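Local coordinates for protein esterase D (Lactobacillus rhamnosus, PDB 3DKR) that probably hydrolyses carboxylic esters, as an alpha/beta-hydrolase built around a catalytic triad, at residues V25-A30 / F96-S101; P186-Q191 / R215-W220. All blocks are in the same frame, centred on the assembly; numbering follows the deposited sequence.

Both interactions are parallel strand pairs of one central sheet, and strand 119-122 runs between them. Their centres lie about 14 Å apart, yet they meet on one face of the sheet, where Phe-98 CE1 packs 3.9 Å from Phe-188 CB. Interaction 1 carries the predicted nucleophile, Ser-101, at its end. The 186-191 side of interaction 2 ends at Gln-191, whose NE2 is hydrogen-bonded to OD2 of Asp-195, the predicted triad acid. Ser-125, just after strand 119-122, links the two ends: Ser-101 OG is hydrogen-bonded to Ser-125 O, and Gln-191 OE1 to Ser-125 OG. The C-terminal strand ends thus converge on the active site.

Interaction 1 of 2, residues V25-A30 / F96-S101. With ACT (acetate ion), chain B.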
ATOM      1  N   VAL A  25      -8.586   5.355  -9.537  1.00 14.10           N
ATOM      2  CA  VAL A  25      -7.535   5.248  -8.528  1.00 14.11           C
ATOM      3  C   VAL A  25      -7.309   3.786  -8.176  1.00 14.77           C
ATOM      4  O   VAL A  25      -8.263   3.072  -7.876  1.00 14.56           O
ATOM      5  CB  VAL A  25      -7.927   5.997  -7.235  1.00 13.94           C
ATOM      6  CG1 VAL A  25      -6.765   5.982  -6.247  1.00 15.10           C
ATOM      7  CG2 VAL A  25      -8.312   7.428  -7.561  1.00 14.91           C
ATOM      8  N   VAL A  26      -6.051   3.360  -8.209  1.00 14.08           N
ATOM      9  CA  VAL A  26      -5.657   2.034  -7.753  1.00 14.16           C
ATOM     10  C   VAL A  26      -5.150   2.159  -6.317  1.00 14.23           C
ATOM     11  O   VAL A  26      -4.294   3.000  -6.025  1.00 14.44           O
ATOM     12  CB  VAL A  26      -4.554   1.425  -8.639  1.00 14.54           C
ATOM     13  CG1 VAL A  26      -4.062   0.112  -8.058  1.00 15.16           C
ATOM     14  CG2 VAL A  26      -5.050   1.247 -10.090  1.00 14.63           C
ATOM     15  N   LEU A  27      -5.693   1.321  -5.421  1.00 13.99           N
ATOM     16  CA  LEU A  27      -5.297   1.322  -4.002  1.00 13.63           C
ATOM     17  C   LEU A  27      -4.707  -0.039  -3.654  1.00 14.24           C
ATOM     18  O   LEU A  27      -5.374  -1.058  -3.828  1.00 14.25           O
ATOM     19  CB  LEU A  27      -6.491   1.604  -3.082  1.00 13.55           C
ATOM     20  CG  LEU A  27      -7.170   2.959  -3.281  1.00 13.26           C
ATOM     21  CD1 LEU A  27      -8.413   3.109  -2.390  1.00 14.95           C
ATOM     22  CD2 LEU A  27      -6.235   4.143  -3.037  1.00 14.02           C
ATOM     23  N   LEU A  28      -3.447  -0.031  -3.207  1.00 14.38           N
ATOM     24  CA  LEU A  28      -2.662  -1.252  -2.973  1.00 14.06           C
ATOM     25  C   LEU A  28      -2.448  -1.469  -1.472  1.00 13.86           C
ATOM     26  O   LEU A  28      -1.916  -0.608  -0.772  1.00 13.67           O
ATOM     27  CB  LEU A  28      -1.329  -1.178  -3.716  1.00 14.30           C
ATOM     28  CG  LEU A  28      -1.484  -0.969  -5.222  1.00 13.84           C
ATOM     29  CD1 LEU A  28      -0.120  -0.816  -5.894  1.00 15.18           C
ATOM     30  CD2 LEU A  28      -2.259  -2.134  -5.886  1.00 15.41           C
ATOM     31  N   HIS A  29      -2.890  -2.624  -0.978  1.00 13.87           N
ATOM     32  CA  HIS A  29      -3.052  -2.813   0.463  1.00 13.81           C
ATOM     33  C   HIS A  29      -1.765  -3.154   1.236  1.00 14.40           C
ATOM     34  O   HIS A  29      -0.669  -3.152   0.672  1.00 13.57           O
ATOM     35  CB  HIS A  29      -4.208  -3.793   0.751  1.00 14.59           C
ATOM     36  CG  HIS A  29      -3.971  -5.222   0.356  1.00 15.03           C
ATOM     37  ND1 HIS A  29      -3.158  -6.079   1.083  1.00 15.75           N
ATOM     38  CD2 HIS A  29      -4.542  -5.978  -0.614  1.00 15.05           C
ATOM     39  CE1 HIS A  29      -3.215  -7.287   0.546  1.00 16.92           C
ATOM     40  NE2 HIS A  29      -4.044  -7.254  -0.486  1.00 16.04           N
ATOM     41  N   ALA A  30      -1.936  -3.426   2.532  1.00 14.92           N
ATOM     42  CA  ALA A  30      -0.819  -3.690   3.450  1.00 15.24           C
ATOM     43  C   ALA A  30      -0.405  -5.152   3.503  1.00 15.67           C
ATOM     44  O   ALA A  30      -1.187  -6.047   3.191  1.00 15.96           O
ATOM     45  CB  ALA A  30      -1.202  -3.239   4.844  1.00 15.85           C
ATOM     46  N   PHE A  96      -4.456   7.436 -10.821  1.00 14.99           N
ATOM     47  CA  PHE A  96      -3.570   7.626  -9.681  1.00 14.98           C
ATOM     48  C   PHE A  96      -3.379   6.268  -9.000  1.00 14.65           C
ATOM     49  O   PHE A  96      -4.274   5.440  -9.030  1.00 14.51           O
ATOM     50  CB  PHE A  96      -4.191   8.590  -8.686  1.00 15.52           C
ATOM     51  CG  PHE A  96      -4.360   9.994  -9.210  1.00 16.44           C
ATOM     52  CD1 PHE A  96      -3.483  10.995  -8.822  1.00 17.39           C
ATOM     53  CD2 PHE A  96      -5.372  10.307 -10.103  1.00 16.06           C
ATOM     54  CE1 PHE A  96      -3.632  12.295  -9.313  1.00 17.83           C
ATOM     55  CE2 PHE A  96      -5.513  11.612 -10.597  1.00 16.49           C
ATOM     56  CZ  PHE A  96      -4.638  12.589 -10.193  1.00 16.99           C
ATOM     57  N   VAL A  97      -2.220   6.056  -8.396  1.00 14.62           N
ATOM     58  CA  VAL A  97      -1.922   4.795  -7.704  1.00 14.87           C
ATOM     59  C   VAL A  97      -1.305   5.089  -6.351  1.00 15.11           C
ATOM     60  O   VAL A  97      -0.298   5.798  -6.274  1.00 14.74           O
ATOM     61  CB  VAL A  97      -0.946   3.958  -8.529  1.00 15.35           C
ATOM     62  CG1 VAL A  97      -0.718   2.592  -7.871  1.00 16.19           C
ATOM     63  CG2 VAL A  97      -1.466   3.851  -9.984  1.00 17.94           C
ATOM     64  N   PHE A  98      -1.901   4.520  -5.296  1.00 13.92           N
ATOM     65  CA  PHE A  98      -1.428   4.711  -3.918  1.00 13.94           C
ATOM     66  C   PHE A  98      -1.393   3.376  -3.201  1.00 13.66           C
ATOM     67  O   PHE A  98      -2.126   2.467  -3.556  1.00 14.24           O
ATOM     68  CB  PHE A  98      -2.370   5.618  -3.113  1.00 14.20           C
ATOM     69  CG  PHE A  98      -2.655   6.948  -3.753  1.00 14.57           C
ATOM     70  CD1 PHE A  98      -1.780   8.018  -3.583  1.00 14.92           C
ATOM     71  CD2 PHE A  98      -3.837   7.155  -4.449  1.00 14.33           C
ATOM     72  CE1 PHE A  98      -2.053   9.250  -4.146  1.00 15.52           C
ATOM     73  CE2 PHE A  98      -4.101   8.378  -5.037  1.00 15.37           C
ATOM     74  CZ  PHE A  98      -3.219   9.426  -4.859  1.00 15.08           C
ATOM     75  N   GLY A  99      -0.590   3.298  -2.149  1.00 14.22           N
ATOM     76  CA  GLY A  99      -0.573   2.106  -1.311  1.00 14.01           C
ATOM     77  C   GLY A  99      -0.101   2.361   0.094  1.00 14.31           C
ATOM     78  O   GLY A  99       0.396   3.445   0.406  1.00 15.06           O
ATOM     79  N   LEU A 100      -0.291   1.352   0.952  1.00 13.75           N
ATOM     80  CA  LEU A 100       0.239   1.366   2.325  1.00 14.23           C
ATOM     81  C   LEU A 100       1.730   0.990   2.283  1.00 14.46           C
ATOM     82  O   LEU A 100       2.387   1.298   1.283  1.00 14.01           O
ATOM     83  CB  LEU A 100      -0.609   0.480   3.252  1.00 14.59           C
ATOM     84  CG  LEU A 100      -1.873   1.224   3.705  1.00 15.18           C
ATOM     85  CD1 LEU A 100      -3.006   0.255   4.088  1.00 15.90           C
ATOM     86  CD2 LEU A 100      -1.552   2.169   4.860  1.00 17.05           C
ATOM     87  N   SER A 101       2.330   0.430   3.337  1.00 14.50           N
ATOM     88  CA  SER A 101       3.799   0.228   3.256  1.00 14.75           C
ATOM     89  C   SER A 101       4.161  -0.728   2.112  1.00 14.83           C
ATOM     90  O   SER A 101       4.968  -0.391   1.239  1.00 15.32           O
ATOM     91  CB  SER A 101       4.424  -0.232   4.578  1.00 14.97           C
ATOM     92  OG  SER A 101       4.362   0.761   5.586  1.00 15.71           O
TER
HETATM   93  C   ACT B 245       1.888  -2.401   5.493  1.00 16.17           C
HETATM   94  O   ACT B 245       2.166  -2.966   4.393  1.00 15.32           O
HETATM   95  OXT ACT B 245       1.421  -1.226   5.480  1.00 16.25           O
HETATM   96  CH3 ACT B 245       2.092  -3.104   6.807  1.00 16.79           C
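The nucleophile elbow of the alpha/beta-hydrolase fold begins where Leu-28 and Gly-99 pair, at the end of two parallel strands. Within 25-30 and 96-101 three bonds lead up to it: Val-26 N to Phe-96 O (2.9 Å), Phe-98 N to Val-26 O, and Leu-28 N to Phe-98 O. A fourth, Leu-100 N to Leu-28 O (3.1 Å), carries the pairing past Gly-99 and into the turn before the predicted nucleophile, Ser-101. Glycine suits position 99 because a beta carbon at Gly-99 would come to about 3.0 Å from Leu-28 O, a tight fit. Phe-98 has CG beside its backbone N (chi1 -54°), which brings the ring edge to Val-25 CG1, 3.6 Å from Phe-98 CD2. Val-26 and Val-97, beta-branched and well fitted to strands, lie side by side on the other face. Beyond the strands, Ala-30 CB meets Leu-100 CD1 at 4.0 Å. An acetate sits here, taking hydrogen bonds from Ser-101 N to its OXT (2.9 Å) and from the Tyr-31 and Leu-102 amides, and is hydrogen-bonded to His-226 NE2; the Tyr-31 and Leu-102 amides are consistent with the family's oxyanion hole. Strands 51-54 and 119-122 flank the pair. Helices 39-47 and 234-246 pack over the Val-25, Leu-27 and Phe-98 face, and helix 74-89 over Val-26, Leu-28 and Val-97.

Interaction 2 of 2, residues P186-Q191 / R215-W220; sequences PTFIGQ and RVDFHW
Ile-189 and Asp-217 belong to a parallel strand pairing at the edge of the central sheet, where 216-221 is an outermost strand, within a right-handed beta-alpha-beta crossover through helix 202-209. Ile-189 bridges two residues of its partner: its N donates to Asp-217 O (2.9 Å) and its O accepts from His-219 N (2.7 Å). Thr-187 does the same with Arg-215 and Asp-217; Gln-191 N continues with a longer bond to His-219 O, and the ladder runs on to Tyr-221. On one side of the sheet, the Phe-188 ring has Asp-217 O over one face, and Phe-188 CE1 touches His-219 CD2 at 3.4 Å; the two rings are near parallel (21°) but slid apart. On the other, Ile-189 reaches two partners, CD1 on Val-216 CG1 at 3.7 Å and CG2 on Phe-218 CD1. With CG anti to the backbone N (chi1 176°), Gln-191 runs alongside Trp-220, Gln-191 CG 3.4 Å from Trp-220 CZ3. At the start of the strands the Arg-215 guanidinium lies with one face over Pro-186 CB, while NH1 forms a salt bridge with Glu-248. A serine in place of Arg-215 would probably leave Glu-248 without that charge partner and strip the flat cover from Pro-186. Helix 234-246 packs on the Phe-188 and His-219 face, helix 202-209 on Ile-189 and Phe-218, and strand 119-122 flanks 187-192.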
ATOM      1  N   PRO A 186       3.933  14.058  -9.923  1.00 17.13           N
ATOM      2  CA  PRO A 186       3.593  14.471  -8.577  1.00 17.09           C
ATOM      3  C   PRO A 186       3.461  13.243  -7.663  1.00 16.92           C
ATOM      4  O   PRO A 186       2.854  12.241  -8.066  1.00 17.60           O
ATOM      5  CB  PRO A 186       2.234  15.161  -8.754  1.00 18.00           C
ATOM      6  CG  PRO A 186       2.238  15.618 -10.168  1.00 17.16           C
ATOM      7  CD  PRO A 186       3.010  14.627 -10.927  1.00 17.35           C
ATOM      8  N   THR A 187       4.042  13.332  -6.473  1.00 16.96           N
ATOM      9  CA  THR A 187       4.025  12.223  -5.506  1.00 16.37           C
ATOM     10  C   THR A 187       3.468  12.667  -4.162  1.00 16.64           C
ATOM     11  O   THR A 187       3.860  13.699  -3.615  1.00 18.04           O
ATOM     12  CB  THR A 187       5.427  11.656  -5.320  1.00 16.52           C
ATOM     13  OG1 THR A 187       5.954  11.272  -6.591  1.00 17.46           O
ATOM     14  CG2 THR A 187       5.422  10.450  -4.373  1.00 17.39           C
ATOM     15  N   PHE A 188       2.562  11.848  -3.636  1.00 15.58           N
ATOM     16  CA  PHE A 188       1.934  12.044  -2.338  1.00 15.45           C
ATOM     17  C   PHE A 188       2.629  11.164  -1.316  1.00 15.47           C
ATOM     18  O   PHE A 188       2.881   9.988  -1.568  1.00 15.92           O
ATOM     19  CB  PHE A 188       0.450  11.656  -2.412  1.00 15.82           C
ATOM     20  CG  PHE A 188      -0.300  11.876  -1.137  1.00 15.87           C
ATOM     21  CD1 PHE A 188      -0.943  13.086  -0.893  1.00 15.70           C
ATOM     22  CD2 PHE A 188      -0.332  10.904  -0.149  1.00 16.19           C
ATOM     23  CE1 PHE A 188      -1.629  13.308   0.302  1.00 16.97           C
ATOM     24  CE2 PHE A 188      -1.021  11.119   1.035  1.00 17.49           C
ATOM     25  CZ  PHE A 188      -1.658  12.333   1.267  1.00 17.58           C
ATOM     26  N   ILE A 189       2.924  11.739  -0.155  1.00 15.51           N
ATOM     27  CA  ILE A 189       3.497  10.972   0.962  1.00 15.75           C
ATOM     28  C   ILE A 189       2.728  11.246   2.237  1.00 16.43           C
ATOM     29  O   ILE A 189       2.678  12.389   2.703  1.00 16.49           O
ATOM     30  CB  ILE A 189       4.981  11.298   1.209  1.00 15.83           C
ATOM     31  CG1 ILE A 189       5.803  11.020  -0.048  1.00 15.51           C
ATOM     32  CG2 ILE A 189       5.490  10.482   2.415  1.00 15.70           C
ATOM     33  CD1 ILE A 189       7.299  11.419   0.036  1.00 17.78           C
ATOM     34  N   GLY A 190       2.094  10.209   2.784  1.00 16.07           N
ATOM     35  CA  GLY A 190       1.460  10.284   4.080  1.00 15.82           C
ATOM     36  C   GLY A 190       2.097   9.295   5.034  1.00 15.73           C
ATOM     37  O   GLY A 190       2.430   8.175   4.642  1.00 15.39           O
ATOM     38  N   GLN A 191       2.275   9.702   6.288  1.00 15.51           N
ATOM     39  CA  GLN A 191       2.950   8.868   7.275  1.00 15.90           C
ATOM     40  C   GLN A 191       2.371   9.094   8.669  1.00 16.13           C
ATOM     41  O   GLN A 191       2.275  10.233   9.124  1.00 16.34           O
ATOM     42  CB  GLN A 191       4.436   9.200   7.283  1.00 15.72           C
ATOM     43  CG  GLN A 191       5.248   8.466   8.328  1.00 16.80           C
ATOM     44  CD  GLN A 191       5.148   6.977   8.202  1.00 14.96           C
ATOM     45  OE1 GLN A 191       5.522   6.413   7.168  1.00 15.66           O
ATOM     46  NE2 GLN A 191       4.694   6.316   9.269  1.00 16.49           N
ATOM     47  N   ARG A 215       6.300  17.519  -8.077  1.00 22.20           N
ATOM     48  CA  ARG A 215       6.077  18.017  -6.732  1.00 22.96           C
ATOM     49  C   ARG A 215       5.990  16.838  -5.773  1.00 21.82           C
ATOM     50  O   ARG A 215       5.745  15.702  -6.198  1.00 21.60           O
ATOM     51  CB  ARG A 215       4.805  18.863  -6.633  1.00 23.19           C
ATOM     52  CG  ARG A 215       3.474  18.115  -6.762  1.00 25.43           C
ATOM     53  CD  ARG A 215       2.260  18.977  -6.291  1.00 26.83           C
ATOM     54  NE  ARG A 215       0.976  18.248  -6.366  1.00 29.06           N
ATOM     55  CZ  ARG A 215       0.337  17.969  -7.501  1.00 29.69           C
ATOM     56  NH1 ARG A 215       0.840  18.346  -8.669  1.00 32.10           N
ATOM     57  NH2 ARG A 215      -0.814  17.299  -7.477  1.00 29.36           N
ATOM     58  N   VAL A 216       6.231  17.116  -4.493  1.00 21.34           N
ATOM     59  CA  VAL A 216       6.036  16.135  -3.432  1.00 20.60           C
ATOM     60  C   VAL A 216       5.107  16.705  -2.364  1.00 20.76           C
ATOM     61  O   VAL A 216       5.444  17.675  -1.677  1.00 22.22           O
ATOM     62  CB  VAL A 216       7.373  15.697  -2.800  1.00 20.61           C
ATOM     63  CG1 VAL A 216       7.119  14.660  -1.721  1.00 20.83           C
ATOM     64  CG2 VAL A 216       8.294  15.143  -3.877  1.00 20.98           C
ATOM     65  N   ASP A 217       3.930  16.103  -2.222  1.00 19.39           N
ATOM     66  CA  ASP A 217       2.920  16.578  -1.283  1.00 19.26           C
ATOM     67  C   ASP A 217       2.995  15.734  -0.013  1.00 19.05           C
ATOM     68  O   ASP A 217       2.544  14.588   0.002  1.00 19.60           O
ATOM     69  CB  ASP A 217       1.536  16.469  -1.930  1.00 19.81           C
ATOM     70  CG  ASP A 217       0.429  17.070  -1.080  1.00 21.47           C
ATOM     71  OD1 ASP A 217       0.695  17.871  -0.158  1.00 24.33           O
ATOM     72  OD2 ASP A 217      -0.745  16.749  -1.368  1.00 25.14           O
ATOM     73  N   PHE A 218       3.566  16.306   1.048  1.00 18.99           N
ATOM     74  CA  PHE A 218       3.958  15.554   2.244  1.00 18.20           C
ATOM     75  C   PHE A 218       3.040  15.830   3.434  1.00 18.70           C
ATOM     76  O   PHE A 218       2.821  16.994   3.811  1.00 19.46           O
ATOM     77  CB  PHE A 218       5.405  15.912   2.606  1.00 18.76           C
ATOM     78  CG  PHE A 218       6.000  15.080   3.734  1.00 18.08           C
ATOM     79  CD1 PHE A 218       6.817  13.998   3.439  1.00 19.91           C
ATOM     80  CD2 PHE A 218       5.787  15.397   5.065  1.00 18.94           C
ATOM     81  CE1 PHE A 218       7.380  13.244   4.445  1.00 20.69           C
ATOM     82  CE2 PHE A 218       6.343  14.633   6.091  1.00 19.68           C
ATOM     83  CZ  PHE A 218       7.145  13.551   5.774  1.00 20.09           C
ATOM     84  N   HIS A 219       2.543  14.764   4.054  1.00 18.43           N
ATOM     85  CA  HIS A 219       1.612  14.874   5.177  1.00 18.29           C
ATOM     86  C   HIS A 219       1.966  13.939   6.315  1.00 18.54           C
ATOM     87  O   HIS A 219       2.188  12.749   6.093  1.00 18.09           O
ATOM     88  CB  HIS A 219       0.198  14.590   4.705  1.00 19.28           C
ATOM     89  CG  HIS A 219      -0.287  15.588   3.716  1.00 19.34           C
ATOM     90  ND1 HIS A 219      -0.891  16.767   4.100  1.00 22.72           N
ATOM     91  CD2 HIS A 219      -0.218  15.616   2.365  1.00 23.29           C
ATOM     92  CE1 HIS A 219      -1.186  17.470   3.021  1.00 23.38           C
ATOM     93  NE2 HIS A 219      -0.792  16.794   1.957  1.00 23.48           N
ATOM     94  N   TRP A 220       2.043  14.511   7.521  1.00 18.35           N
ATOM     95  CA  TRP A 220       2.334  13.787   8.761  1.00 18.12           C
ATOM     96  C   TRP A 220       1.056  13.724   9.584  1.00 18.50           C
ATOM     97  O   TRP A 220       0.407  14.763   9.773  1.00 19.97           O
ATOM     98  CB  TRP A 220       3.424  14.527   9.550  1.00 18.02           C
ATOM     99  CG  TRP A 220       4.078  13.693  10.608  1.00 18.06           C
ATOM    100  CD1 TRP A 220       3.818  13.693  11.946  1.00 18.10           C
ATOM    101  CD2 TRP A 220       5.119  12.740  10.400  1.00 18.30           C
ATOM    102  NE1 TRP A 220       4.626  12.769  12.589  1.00 17.70           N
ATOM    103  CE2 TRP A 220       5.430  12.169  11.656  1.00 17.58           C
ATOM    104  CE3 TRP A 220       5.794  12.288   9.272  1.00 17.98           C
ATOM    105  CZ2 TRP A 220       6.422  11.191  11.805  1.00 17.16           C
ATOM    106  CZ3 TRP A 220       6.770  11.331   9.419  1.00 18.25           C
ATOM    107  CH2 TRP A 220       7.078  10.791  10.667  1.00 18.40           C
TER